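PDB 3TSA: NDP-rhamnosyltransferase from Saccharopolyspora spinosa, which belongs to the GT-B glycosyltransferases, with two Rossmann-like domains, each built on a parallel beta sheet, packed side by side in one chain. Local coordinates for residues Asp121-Ile126 / Gly150-Arg155; Leu140-Val145 / Ser189-Gly194; Asp180-Ser185 / Thr298-Thr303. One frame throughout, in Å; residues are numbered along the deposited sequence.

Overall arrangement
Followed from the N terminus, contact 1 opens first, where strand 117-121 gives way to helix 125-133, and closes a loop at the start of helix 151-166. Contact 2 opens inside that loop, at the end of strand 138-141, and closes at 189-194, so contacts 1 and 2 cross. Contact 3 in turn opens within contact 2, at the end of strand 177-180, and crosses it by running on to helix 296-304; relative to contact 1 it lies in series. Contact 1 ties the end of strand 117-121 to the start of helix 151-166, and contact 2 ties the end of strand 138-141 to the loop before strand 195-196, both in the N-terminal domain; contact 3 joins that domain to the C-terminal one.

Contact 1: Asp121-Ile126 / Gly150-Arg155; sequences DVCALI and GPFSDR
The ring of F152, near the start of helix 151-166, points its CZ end at C123, in the turn after strand 117-121 of the Rossmann-like N-terminal domain, and at L125 just beyond that turn. With CG anti to the backbone N (chi1 177°), the phenyl group extends from its helix toward the turn, meeting L125, which comes from the opposite direction. Both L125 methyls take part: CD1 lies 4.1 Å from F152 CZ, and CD2 is equally far from F152 CE1. C123 adds two different approaches. Its carbonyl O sits at the ring edge, near the ring plane, 3.9 Å from F152 CZ, while its SG, turned beside its own backbone N (chi1 -69°), stands 4.6 Å from the ring centroid of F152 in an oblique sulfur-aromatic contact. All three residues are buried, and A92 of helix 82-113 also touches F152. The turn itself is type I, from D121 to A124, and is reinforced by an Asx turn. In the latter, D121 OD1 accepts a hydrogen bond from the backbone N of C123 at 2.8 Å with an N-H...O angle of 154°, the donor arriving from above the carboxylate plane; D121 OD2 receives L9 N and is hydrogen-bonded to H14 ND1.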
ATOM      1  N   ASP A 121     -13.213 -10.596   7.608  1.00 13.61           N
ATOM      2  CA  ASP A 121     -13.802  -9.709   8.617  1.00 15.61           C
ATOM      3  C   ASP A 121     -14.776 -10.488   9.529  1.00 16.65           C
ATOM      4  O   ASP A 121     -15.547 -11.308   9.044  1.00 15.26           O
ATOM      5  CB  ASP A 121     -14.508  -8.615   7.811  1.00 16.70           C
ATOM      6  CG  ASP A 121     -15.378  -7.637   8.632  1.00 23.05           C
ATOM      7  OD1 ASP A 121     -15.887  -7.858   9.737  1.00 22.63           O
ATOM      8  OD2 ASP A 121     -15.669  -6.576   8.014  1.00 34.90           O
ATOM      9  N   VAL A 122     -14.758 -10.213  10.848  1.00 15.65           N
ATOM     10  CA  VAL A 122     -15.647 -10.943  11.784  1.00 18.02           C
ATOM     11  C   VAL A 122     -17.071 -10.966  11.356  1.00 16.90           C
ATOM     12  O   VAL A 122     -17.738 -12.000  11.539  1.00 17.31           O
ATOM     13  CB  VAL A 122     -15.566 -10.389  13.243  1.00 19.07           C
ATOM     14  CG1 VAL A 122     -16.747 -10.823  14.000  1.00 20.84           C
ATOM     15  CG2 VAL A 122     -14.361 -11.041  13.913  1.00 22.48           C
ATOM     16  N   CYS A 123     -17.571  -9.873  10.779  1.00 15.60           N
ATOM     17  CA  CYS A 123     -18.956  -9.858  10.281  1.00 17.23           C
ATOM     18  C   CYS A 123     -19.178 -10.376   8.855  1.00 15.91           C
ATOM     19  O   CYS A 123     -20.335 -10.579   8.461  1.00 15.89           O
ATOM     20  CB  CYS A 123     -19.454  -8.466  10.285  1.00 16.25           C
ATOM     21  SG  CYS A 123     -19.676  -7.839  12.008  1.00 23.80           S
ATOM     22  N   ALA A 124     -18.104 -10.656   8.101  1.00 15.09           N
ATOM     23  CA  ALA A 124     -18.304 -11.105   6.729  1.00 14.37           C
ATOM     24  C   ALA A 124     -18.554 -12.613   6.713  1.00 14.39           C
ATOM     25  O   ALA A 124     -17.661 -13.424   6.453  1.00 16.55           O
ATOM     26  CB  ALA A 124     -17.104 -10.699   5.857  1.00 14.50           C
ATOM     27  N   LEU A 125     -19.800 -13.000   7.050  1.00 15.16           N
ATOM     28  CA  LEU A 125     -20.157 -14.373   7.178  1.00 15.92           C
ATOM     29  C   LEU A 125     -19.885 -15.211   5.960  1.00 15.54           C
ATOM     30  O   LEU A 125     -19.610 -16.389   6.131  1.00 16.58           O
ATOM     31  CB  LEU A 125     -21.639 -14.510   7.569  1.00 15.08           C
ATOM     32  CG  LEU A 125     -22.024 -13.795   8.882  1.00 17.06           C
ATOM     33  CD1 LEU A 125     -23.556 -13.845   9.053  1.00 15.38           C
ATOM     34  CD2 LEU A 125     -21.258 -14.499   9.963  1.00 18.60           C
ATOM     35  N   ILE A 126     -19.966 -14.628   4.762  1.00 15.90           N
ATOM     36  CA  ILE A 126     -19.570 -15.390   3.564  1.00 19.05           C
ATOM     37  C   ILE A 126     -18.201 -16.051   3.709  1.00 17.36           C
ATOM     38  O   ILE A 126     -17.996 -17.191   3.246  1.00 17.51           O
ATOM     39  CB  ILE A 126     -19.600 -14.503   2.305  1.00 19.42           C
ATOM     40  CG1 ILE A 126     -19.143 -15.319   1.054  1.00 23.02           C
ATOM     41  CG2 ILE A 126     -18.658 -13.325   2.447  1.00 20.65           C
ATOM     42  CD1 ILE A 126     -19.987 -16.511   0.759  1.00 22.03           C
ATOM     43  N   GLY A 150     -23.781 -11.264  20.860  1.00 17.73           N
ATOM     44  CA  GLY A 150     -25.042 -12.191  21.277  1.00 23.17           C
ATOM     45  C   GLY A 150     -26.008 -12.617  20.166  1.00 20.01           C
ATOM     46  O   GLY A 150     -25.916 -13.674  19.461  1.00 21.51           O
ATOM     47  N   PRO A 151     -26.926 -11.740  19.957  1.00 21.27           N
ATOM     48  CA  PRO A 151     -27.910 -11.710  18.885  1.00 20.13           C
ATOM     49  C   PRO A 151     -27.328 -11.914  17.494  1.00 18.54           C
ATOM     50  O   PRO A 151     -27.851 -12.746  16.743  1.00 18.57           O
ATOM     51  CB  PRO A 151     -28.585 -10.349  19.036  1.00 20.86           C
ATOM     52  CG  PRO A 151     -27.834  -9.655  20.134  1.00 24.45           C
ATOM     53  CD  PRO A 151     -27.078 -10.641  20.916  1.00 22.14           C
ATOM     54  N   PHE A 152     -26.225 -11.247  17.158  1.00 18.13           N
ATOM     55  CA  PHE A 152     -25.650 -11.386  15.800  1.00 18.76           C
ATOM     56  C   PHE A 152     -25.135 -12.820  15.573  1.00 19.02           C
ATOM     57  O   PHE A 152     -25.485 -13.470  14.571  1.00 17.71           O
ATOM     58  CB  PHE A 152     -24.549 -10.323  15.526  1.00 19.57           C
ATOM     59  CG  PHE A 152     -23.885 -10.472  14.162  1.00 16.00           C
ATOM     60  CD1 PHE A 152     -22.888 -11.451  13.980  1.00 14.68           C
ATOM     61  CD2 PHE A 152     -24.250  -9.655  13.080  1.00 16.45           C
ATOM     62  CE1 PHE A 152     -22.252 -11.624  12.746  1.00 17.19           C
ATOM     63  CE2 PHE A 152     -23.618  -9.836  11.814  1.00 14.65           C
ATOM     64  CZ  PHE A 152     -22.623 -10.810  11.671  1.00 13.24           C
ATOM     65  N   SER A 153     -24.318 -13.319  16.471  1.00 18.28           N
ATOM     66  CA  SER A 153     -23.701 -14.591  16.220  1.00 19.92           C
ATOM     67  C   SER A 153     -24.771 -15.706  16.276  1.00 20.20           C
ATOM     68  O   SER A 153     -24.718 -16.678  15.468  1.00 18.52           O
ATOM     69  CB  SER A 153     -22.638 -14.797  17.266  1.00 21.15           C
ATOM     70  OG  SER A 153     -22.237 -16.138  17.226  1.00 22.19           O
ATOM     71  N   ASP A 154     -25.760 -15.540  17.148  1.00 19.48           N
ATOM     72  CA  ASP A 154     -26.839 -16.547  17.236  1.00 20.45           C
ATOM     73  C   ASP A 154     -27.666 -16.595  15.964  1.00 18.25           C
ATOM     74  O   ASP A 154     -28.077 -17.706  15.547  1.00 18.92           O
ATOM     75  CB  ASP A 154     -27.763 -16.214  18.402  1.00 21.42           C
ATOM     76  CG  ASP A 154     -27.199 -16.704  19.749  1.00 23.70           C
ATOM     77  OD1 ASP A 154     -26.137 -17.393  19.797  1.00 26.08           O
ATOM     78  OD2 ASP A 154     -27.805 -16.352  20.776  1.00 31.23           O
ATOM     79  N   ARG A 155     -27.998 -15.436  15.398  1.00 18.19           N
ATOM     80  CA  ARG A 155     -28.751 -15.374  14.129  1.00 16.92           C
ATOM     81  C   ARG A 155     -27.936 -15.900  12.981  1.00 16.79           C
ATOM     82  O   ARG A 155     -28.444 -16.598  12.102  1.00 18.25           O
ATOM     83  CB  ARG A 155     -29.243 -13.930  13.920  1.00 15.95           C
ATOM     84  CG  ARG A 155     -30.138 -13.680  12.686  1.00 16.71           C
ATOM     85  CD  ARG A 155     -31.483 -14.501  12.833  1.00 21.42           C
ATOM     86  NE  ARG A 155     -32.243 -14.215  11.637  1.00 31.98           N
ATOM     87  CZ  ARG A 155     -33.353 -14.849  11.249  1.00 35.88           C
ATOM     88  NH1 ARG A 155     -33.849 -15.869  11.952  1.00 34.92           N
ATOM     89  NH2 ARG A 155     -33.943 -14.430  10.134  1.00 35.39           N
TER

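Contact 2: Leu140-Val145 / Ser189-Gly194; sequences LHRWGV and SDAPQG
R142 reaches across to the loop 189-194 and grips the carbonyl oxygen of P192 with two of its nitrogens. The shorter and straighter bond runs from R142 NH2 to P192 O at 2.7 Å, with an N-H...O angle of 153°; that oxygen lies almost in the guanidinium plane. A weak second one from R142 NH1 to P192 O, at 3.1 Å, is more bent (135°). The side chain gets there because its chain is extended from CG to NE, after CG has turned beside the backbone N (chi1 -74°). P192 also contributes its ring, CD coming to 3.5 Å from R142 NH2. One face of the guanidinium is overlaid by A191 CB, 3.7 Å from R142 NH2 and offset toward the rim. G194 packs its backbone N 3.7 Å from R142 NH1, without a bond. R142 NE is engaged by D146 OD2 in a salt bridge, which probably restrains the rotation of the group. A magnesium ion is bound about 6 Å from the side chain of A191. The arrangement belongs to the Rossmann-like half of a GT-B fold, in which the loop after strand 138-141 meets the connection between strands 177-180 and 195-196.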
ATOM      1  N   LEU A 140     -10.210 -15.038  11.421  1.00 16.32           N
ATOM      2  CA  LEU A 140     -11.131 -13.915  11.517  1.00 13.93           C
ATOM      3  C   LEU A 140     -10.325 -12.662  11.945  1.00 14.05           C
ATOM      4  O   LEU A 140      -9.344 -12.749  12.694  1.00 16.80           O
ATOM      5  CB  LEU A 140     -12.270 -14.169  12.573  1.00 15.82           C
ATOM      6  CG  LEU A 140     -13.413 -15.069  12.099  1.00 19.69           C
ATOM      7  CD1 LEU A 140     -14.599 -14.890  13.103  1.00 22.98           C
ATOM      8  CD2 LEU A 140     -13.824 -14.778  10.641  1.00 19.61           C
ATOM      9  N   HIS A 141     -10.763 -11.496  11.471  1.00 13.96           N
ATOM     10  CA  HIS A 141     -10.127 -10.216  11.856  1.00 14.15           C
ATOM     11  C   HIS A 141     -11.126  -9.209  12.425  1.00 15.22           C
ATOM     12  O   HIS A 141     -12.037  -8.769  11.716  1.00 13.42           O
ATOM     13  CB  HIS A 141      -9.445  -9.610  10.607  1.00 15.32           C
ATOM     14  CG  HIS A 141      -8.474  -8.524  10.930  1.00 19.32           C
ATOM     15  ND1 HIS A 141      -8.889  -7.234  11.175  1.00 22.81           N
ATOM     16  CD2 HIS A 141      -7.124  -8.527  11.083  1.00 20.97           C
ATOM     17  CE1 HIS A 141      -7.834  -6.484  11.460  1.00 20.58           C
ATOM     18  NE2 HIS A 141      -6.755  -7.241  11.430  1.00 19.78           N
ATOM     19  N   ARG A 142     -10.933  -8.804  13.678  1.00 13.51           N
ATOM     20  CA  ARG A 142     -11.723  -7.743  14.263  1.00 13.96           C
ATOM     21  C   ARG A 142     -11.202  -6.407  13.783  1.00 14.10           C
ATOM     22  O   ARG A 142      -9.985  -6.199  13.681  1.00 17.18           O
ATOM     23  CB  ARG A 142     -11.587  -7.790  15.785  1.00 14.12           C
ATOM     24  CG  ARG A 142     -12.392  -8.963  16.309  1.00 11.84           C
ATOM     25  CD  ARG A 142     -12.147  -9.180  17.809  1.00 14.40           C
ATOM     26  NE  ARG A 142     -13.138 -10.223  18.254  1.00 11.95           N
ATOM     27  CZ  ARG A 142     -12.846 -11.087  19.247  1.00 14.90           C
ATOM     28  NH1 ARG A 142     -11.679 -10.975  19.956  1.00 10.90           N
ATOM     29  NH2 ARG A 142     -13.729 -12.073  19.540  1.00 16.90           N
ATOM     30  N   TRP A 143     -12.131  -5.485  13.533  1.00 15.76           N
ATOM     31  CA  TRP A 143     -11.673  -4.096  13.262  1.00 14.74           C
ATOM     32  C   TRP A 143     -11.461  -3.303  14.553  1.00 16.40           C
ATOM     33  O   TRP A 143     -10.781  -2.250  14.565  1.00 17.45           O
ATOM     34  CB  TRP A 143     -12.653  -3.405  12.312  1.00 16.87           C
ATOM     35  CG  TRP A 143     -13.974  -3.221  13.020  1.00 19.44           C
ATOM     36  CD1 TRP A 143     -14.300  -2.197  13.848  1.00 22.70           C
ATOM     37  CD2 TRP A 143     -15.018  -4.163  13.102  1.00 21.47           C
ATOM     38  NE1 TRP A 143     -15.534  -2.406  14.406  1.00 26.02           N
ATOM     39  CE2 TRP A 143     -16.010  -3.608  13.967  1.00 25.38           C
ATOM     40  CE3 TRP A 143     -15.265  -5.397  12.481  1.00 25.03           C
ATOM     41  CZ2 TRP A 143     -17.197  -4.252  14.257  1.00 25.41           C
ATOM     42  CZ3 TRP A 143     -16.457  -6.054  12.765  1.00 30.49           C
ATOM     43  CH2 TRP A 143     -17.422  -5.469  13.662  1.00 31.82           C
ATOM     44  N   GLY A 144     -12.025  -3.791  15.654  1.00 15.11           N
ATOM     45  CA  GLY A 144     -11.925  -3.056  16.915  1.00 13.28           C
ATOM     46  C   GLY A 144     -12.824  -3.704  17.984  1.00 14.62           C
ATOM     47  O   GLY A 144     -12.737  -4.894  18.194  1.00 13.42           O
ATOM     48  N   VAL A 145     -13.654  -2.898  18.646  1.00 13.40           N
ATOM     49  CA  VAL A 145     -14.625  -3.442  19.626  1.00 12.78           C
ATOM     50  C   VAL A 145     -15.594  -4.351  18.855  1.00 12.84           C
ATOM     51  O   VAL A 145     -16.017  -4.012  17.723  1.00 15.03           O
ATOM     52  CB  VAL A 145     -15.366  -2.306  20.350  1.00 14.84           C
ATOM     53  CG1 VAL A 145     -16.451  -2.886  21.258  1.00 15.20           C
ATOM     54  CG2 VAL A 145     -14.369  -1.507  21.193  1.00 13.98           C
ATOM     55  N   SER A 189     -16.990  -7.461  26.841  1.00 16.61           N
ATOM     56  CA  SER A 189     -16.747  -8.589  27.741  1.00 17.63           C
ATOM     57  C   SER A 189     -17.118  -9.927  27.146  1.00 17.61           C
ATOM     58  O   SER A 189     -16.502 -10.930  27.493  1.00 19.20           O
ATOM     59  CB  SER A 189     -17.451  -8.374  29.096  1.00 21.29           C
ATOM     60  OG  SER A 189     -18.842  -8.153  28.939  1.00 26.76           O
ATOM     61  N   ASP A 190     -18.090  -9.993  26.244  1.00 15.17           N
ATOM     62  CA  ASP A 190     -18.501 -11.279  25.681  1.00 15.43           C
ATOM     63  C   ASP A 190     -17.899 -11.694  24.359  1.00 15.09           C
ATOM     64  O   ASP A 190     -18.307 -12.720  23.740  1.00 15.38           O
ATOM     65  CB  ASP A 190     -20.062 -11.372  25.635  1.00 16.56           C
ATOM     66  CG  ASP A 190     -20.659 -10.378  24.753  1.00 21.41           C
ATOM     67  OD1 ASP A 190     -19.917  -9.546  24.157  1.00 19.14           O
ATOM     68  OD2 ASP A 190     -21.905 -10.413  24.624  1.00 18.29           O
ATOM     69  N   ALA A 191     -16.868 -10.971  23.928  1.00 16.24           N
ATOM     70  CA  ALA A 191     -16.164 -11.360  22.717  1.00 15.66           C
ATOM     71  C   ALA A 191     -15.180 -12.508  23.023  1.00 15.13           C
ATOM     72  O   ALA A 191     -14.383 -12.364  23.958  1.00 15.48           O
ATOM     73  CB  ALA A 191     -15.367 -10.089  22.183  1.00 14.44           C
ATOM     74  N   PRO A 192     -15.233 -13.604  22.250  1.00 16.14           N
ATOM     75  CA  PRO A 192     -14.358 -14.761  22.452  1.00 17.65           C
ATOM     76  C   PRO A 192     -12.920 -14.318  22.392  1.00 18.12           C
ATOM     77  O   PRO A 192     -12.631 -13.282  21.743  1.00 17.55           O
ATOM     78  CB  PRO A 192     -14.691 -15.615  21.208  1.00 16.57           C
ATOM     79  CG  PRO A 192     -16.129 -15.515  21.113  1.00 22.76           C
ATOM     80  CD  PRO A 192     -16.195 -13.909  21.168  1.00 16.51           C
ATOM     81  N   GLN A 193     -11.992 -15.034  23.027  1.00 15.58           N
ATOM     82  CA  GLN A 193     -10.592 -14.611  23.015  1.00 19.60           C
ATOM     83  C   GLN A 193      -9.997 -14.567  21.561  1.00 19.51           C
ATOM     84  O   GLN A 193     -10.272 -15.433  20.716  1.00 21.50           O
ATOM     85  CB  GLN A 193      -9.741 -15.534  23.896  1.00 20.15           C
ATOM     86  CG  GLN A 193      -8.247 -15.147  23.935  1.00 24.35           C
ATOM     87  CD  GLN A 193      -7.437 -16.092  24.736  1.00 37.89           C
ATOM     88  OE1 GLN A 193      -7.992 -16.878  25.526  1.00 41.85           O
ATOM     89  NE2 GLN A 193      -6.099 -16.051  24.553  1.00 39.64           N
ATOM     90  N   GLY A 194      -9.263 -13.515  21.262  1.00 18.06           N
ATOM     91  CA  GLY A 194      -8.550 -13.438  19.994  1.00 17.93           C
ATOM     92  C   GLY A 194      -7.083 -13.088  20.238  1.00 17.93           C
ATOM     93  O   GLY A 194      -6.700 -12.500  21.272  1.00 19.78           O
TER

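Contact 3: Asp180-Ser185 / Thr298-Thr303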
ATOM      1  N   ASP A 180      -7.183  -9.649  16.919  1.00 11.90           N
ATOM      2  CA  ASP A 180      -7.888  -8.563  17.614  1.00 13.34           C
ATOM      3  C   ASP A 180      -6.921  -7.402  17.880  1.00 12.06           C
ATOM      4  O   ASP A 180      -6.014  -7.520  18.751  1.00 14.05           O
ATOM      5  CB  ASP A 180      -8.430  -9.175  18.977  1.00 12.56           C
ATOM      6  CG  ASP A 180      -9.347  -8.246  19.665  1.00 11.97           C
ATOM      7  OD1 ASP A 180      -9.470  -7.072  19.219  1.00 13.92           O
ATOM      8  OD2 ASP A 180      -9.981  -8.700  20.679  1.00 14.18           O
ATOM      9  N   PRO A 181      -7.144  -6.216  17.222  1.00 12.40           N
ATOM     10  CA  PRO A 181      -6.322  -5.062  17.484  1.00 11.81           C
ATOM     11  C   PRO A 181      -6.902  -4.149  18.612  1.00 11.83           C
ATOM     12  O   PRO A 181      -6.307  -3.133  18.969  1.00 12.57           O
ATOM     13  CB  PRO A 181      -6.378  -4.319  16.145  1.00 13.36           C
ATOM     14  CG  PRO A 181      -7.879  -4.506  15.672  1.00 11.66           C
ATOM     15  CD  PRO A 181      -8.138  -6.017  16.133  1.00 13.18           C
ATOM     16  N   CYS A 182      -8.074  -4.503  19.152  1.00 12.03           N
ATOM     17  CA  CYS A 182      -8.599  -3.688  20.234  1.00 10.80           C
ATOM     18  C   CYS A 182      -7.795  -3.762  21.558  1.00 12.92           C
ATOM     19  O   CYS A 182      -7.426  -4.845  21.991  1.00 12.88           O
ATOM     20  CB  CYS A 182     -10.061  -4.175  20.501  1.00 11.23           C
ATOM     21  SG  CYS A 182     -10.969  -3.109  21.668  1.00 13.43           S
ATOM     22  N   PRO A 183      -7.489  -2.611  22.174  1.00 13.92           N
ATOM     23  CA  PRO A 183      -6.881  -2.623  23.490  1.00 15.01           C
ATOM     24  C   PRO A 183      -7.699  -3.590  24.385  1.00 15.39           C
ATOM     25  O   PRO A 183      -8.913  -3.474  24.456  1.00 13.64           O
ATOM     26  CB  PRO A 183      -6.993  -1.146  23.916  1.00 13.77           C
ATOM     27  CG  PRO A 183      -6.961  -0.381  22.598  1.00 14.49           C
ATOM     28  CD  PRO A 183      -7.770  -1.236  21.682  1.00 15.27           C
ATOM     29  N   PRO A 184      -7.082  -4.641  25.023  1.00 13.30           N
ATOM     30  CA  PRO A 184      -7.932  -5.629  25.727  1.00 13.75           C
ATOM     31  C   PRO A 184      -8.823  -5.031  26.792  1.00 12.53           C
ATOM     32  O   PRO A 184      -9.914  -5.555  27.014  1.00 12.65           O
ATOM     33  CB  PRO A 184      -6.912  -6.565  26.383  1.00 14.84           C
ATOM     34  CG  PRO A 184      -5.791  -6.603  25.256  1.00 13.69           C
ATOM     35  CD  PRO A 184      -5.694  -5.119  24.784  1.00 14.69           C
ATOM     36  N   SER A 185      -8.386  -3.942  27.453  1.00 13.01           N
ATOM     37  CA  SER A 185      -9.217  -3.365  28.558  1.00 12.66           C
ATOM     38  C   SER A 185     -10.497  -2.792  27.960  1.00 13.39           C
ATOM     39  O   SER A 185     -11.455  -2.597  28.711  1.00 13.35           O
ATOM     40  CB  SER A 185      -8.489  -2.252  29.348  1.00 11.98           C
ATOM     41  OG  SER A 185      -8.247  -1.139  28.476  1.00 12.23           O
ATOM     42  N   THR A 298     -10.167   6.219  13.242  1.00 16.36           N
ATOM     43  CA  THR A 298      -9.962   7.547  13.878  1.00 15.17           C
ATOM     44  C   THR A 298      -9.618   7.322  15.346  1.00 16.30           C
ATOM     45  O   THR A 298      -8.607   7.872  15.862  1.00 14.92           O
ATOM     46  CB  THR A 298     -11.160   8.416  13.677  1.00 14.22           C
ATOM     47  OG1 THR A 298     -11.263   8.741  12.251  1.00 17.53           O
ATOM     48  CG2 THR A 298     -11.034   9.708  14.565  1.00 16.38           C
ATOM     49  N   ALA A 299     -10.436   6.503  16.011  1.00 14.25           N
ATOM     50  CA  ALA A 299     -10.285   6.363  17.495  1.00 14.31           C
ATOM     51  C   ALA A 299      -9.016   5.608  17.876  1.00 14.29           C
ATOM     52  O   ALA A 299      -8.341   5.987  18.844  1.00 14.70           O
ATOM     53  CB  ALA A 299     -11.529   5.689  18.084  1.00 12.53           C
ATOM     54  N   PHE A 300      -8.696   4.529  17.159  1.00 14.59           N
ATOM     55  CA  PHE A 300      -7.515   3.778  17.503  1.00 15.95           C
ATOM     56  C   PHE A 300      -6.256   4.577  17.135  1.00 14.23           C
ATOM     57  O   PHE A 300      -5.226   4.440  17.800  1.00 12.65           O
ATOM     58  CB  PHE A 300      -7.520   2.388  16.829  1.00 15.05           C
ATOM     59  CG  PHE A 300      -8.431   1.389  17.476  1.00 16.92           C
ATOM     60  CD1 PHE A 300      -9.376   1.723  18.468  1.00 21.38           C
ATOM     61  CD2 PHE A 300      -8.361   0.091  17.058  1.00 15.87           C
ATOM     62  CE1 PHE A 300     -10.231   0.688  19.051  1.00 17.65           C
ATOM     63  CE2 PHE A 300      -9.132  -0.906  17.657  1.00 15.06           C
ATOM     64  CZ  PHE A 300     -10.104  -0.586  18.621  1.00 15.71           C
ATOM     65  N   THR A 301      -6.332   5.437  16.106  1.00 14.65           N
ATOM     66  CA  THR A 301      -5.171   6.257  15.770  1.00 13.81           C
ATOM     67  C   THR A 301      -4.967   7.245  16.908  1.00 13.98           C
ATOM     68  O   THR A 301      -3.838   7.435  17.366  1.00 15.30           O
ATOM     69  CB  THR A 301      -5.357   6.992  14.444  1.00 14.50           C
ATOM     70  OG1 THR A 301      -5.369   6.038  13.384  1.00 15.51           O
ATOM     71  CG2 THR A 301      -4.272   8.003  14.185  1.00 14.10           C
ATOM     72  N   ALA A 302      -6.069   7.906  17.351  1.00 13.62           N
ATOM     73  CA  ALA A 302      -5.981   8.804  18.476  1.00 12.96           C
ATOM     74  C   ALA A 302      -5.405   8.039  19.709  1.00 12.50           C
ATOM     75  O   ALA A 302      -4.470   8.550  20.360  1.00 13.40           O
ATOM     76  CB  ALA A 302      -7.333   9.470  18.793  1.00 13.54           C
ATOM     77  N   THR A 303      -5.947   6.857  19.992  1.00 11.65           N
ATOM     78  CA  THR A 303      -5.617   6.134  21.252  1.00 12.92           C
ATOM     79  C   THR A 303      -4.124   5.720  21.176  1.00 13.25           C
ATOM     80  O   THR A 303      -3.350   5.971  22.124  1.00 15.36           O
ATOM     81  CB  THR A 303      -6.534   4.940  21.405  1.00 11.64           C
ATOM     82  OG1 THR A 303      -7.814   5.482  21.652  1.00 14.02           O
ATOM     83  CG2 THR A 303      -6.146   4.126  22.657  1.00 14.42           C
TER
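D180 OD2 is gripped by R142 NH1, in a salt bridge, and by Q187 NE2, in a hydrogen bond. The other oxygen of the same carboxylate forms an Asx turn: C182 N donates to D180 OD1 at 2.9 Å with an N-H...O angle of 149°, meeting it from above the carboxylate plane. The Asx turn lies at the start of the loop, in which P181, C182 and P183 come up against F300. The phenyl ring is directed at the loop by a chi1 of -77°, which sets CG beside F300's own backbone N. P183 CD sits over one ring face, offset toward the rim, 4.2 Å from the F300 centroid and 25° off the ring normal, a CH-pi contact. C182 meets the ring obliquely, its CA 3.8 Å from F300 CZ and its SG 4.0 Å from the same carbon. Since F300 lies on helix 296-304 of the C-terminal domain and the loop follows strand 177-180 of the N-terminal sheet, these contacts span the interface between the two Rossmann-like halves of the GT-B fold. Next to the ring, Y321 of helix 318-327 touches F300, and I370 of helix 358-371 touches P183. P181 is the third loop residue to touch the ring: its O lies 3.8 Å from F300 CE2, and its CG approaches the same ring carbon to 4.3 Å.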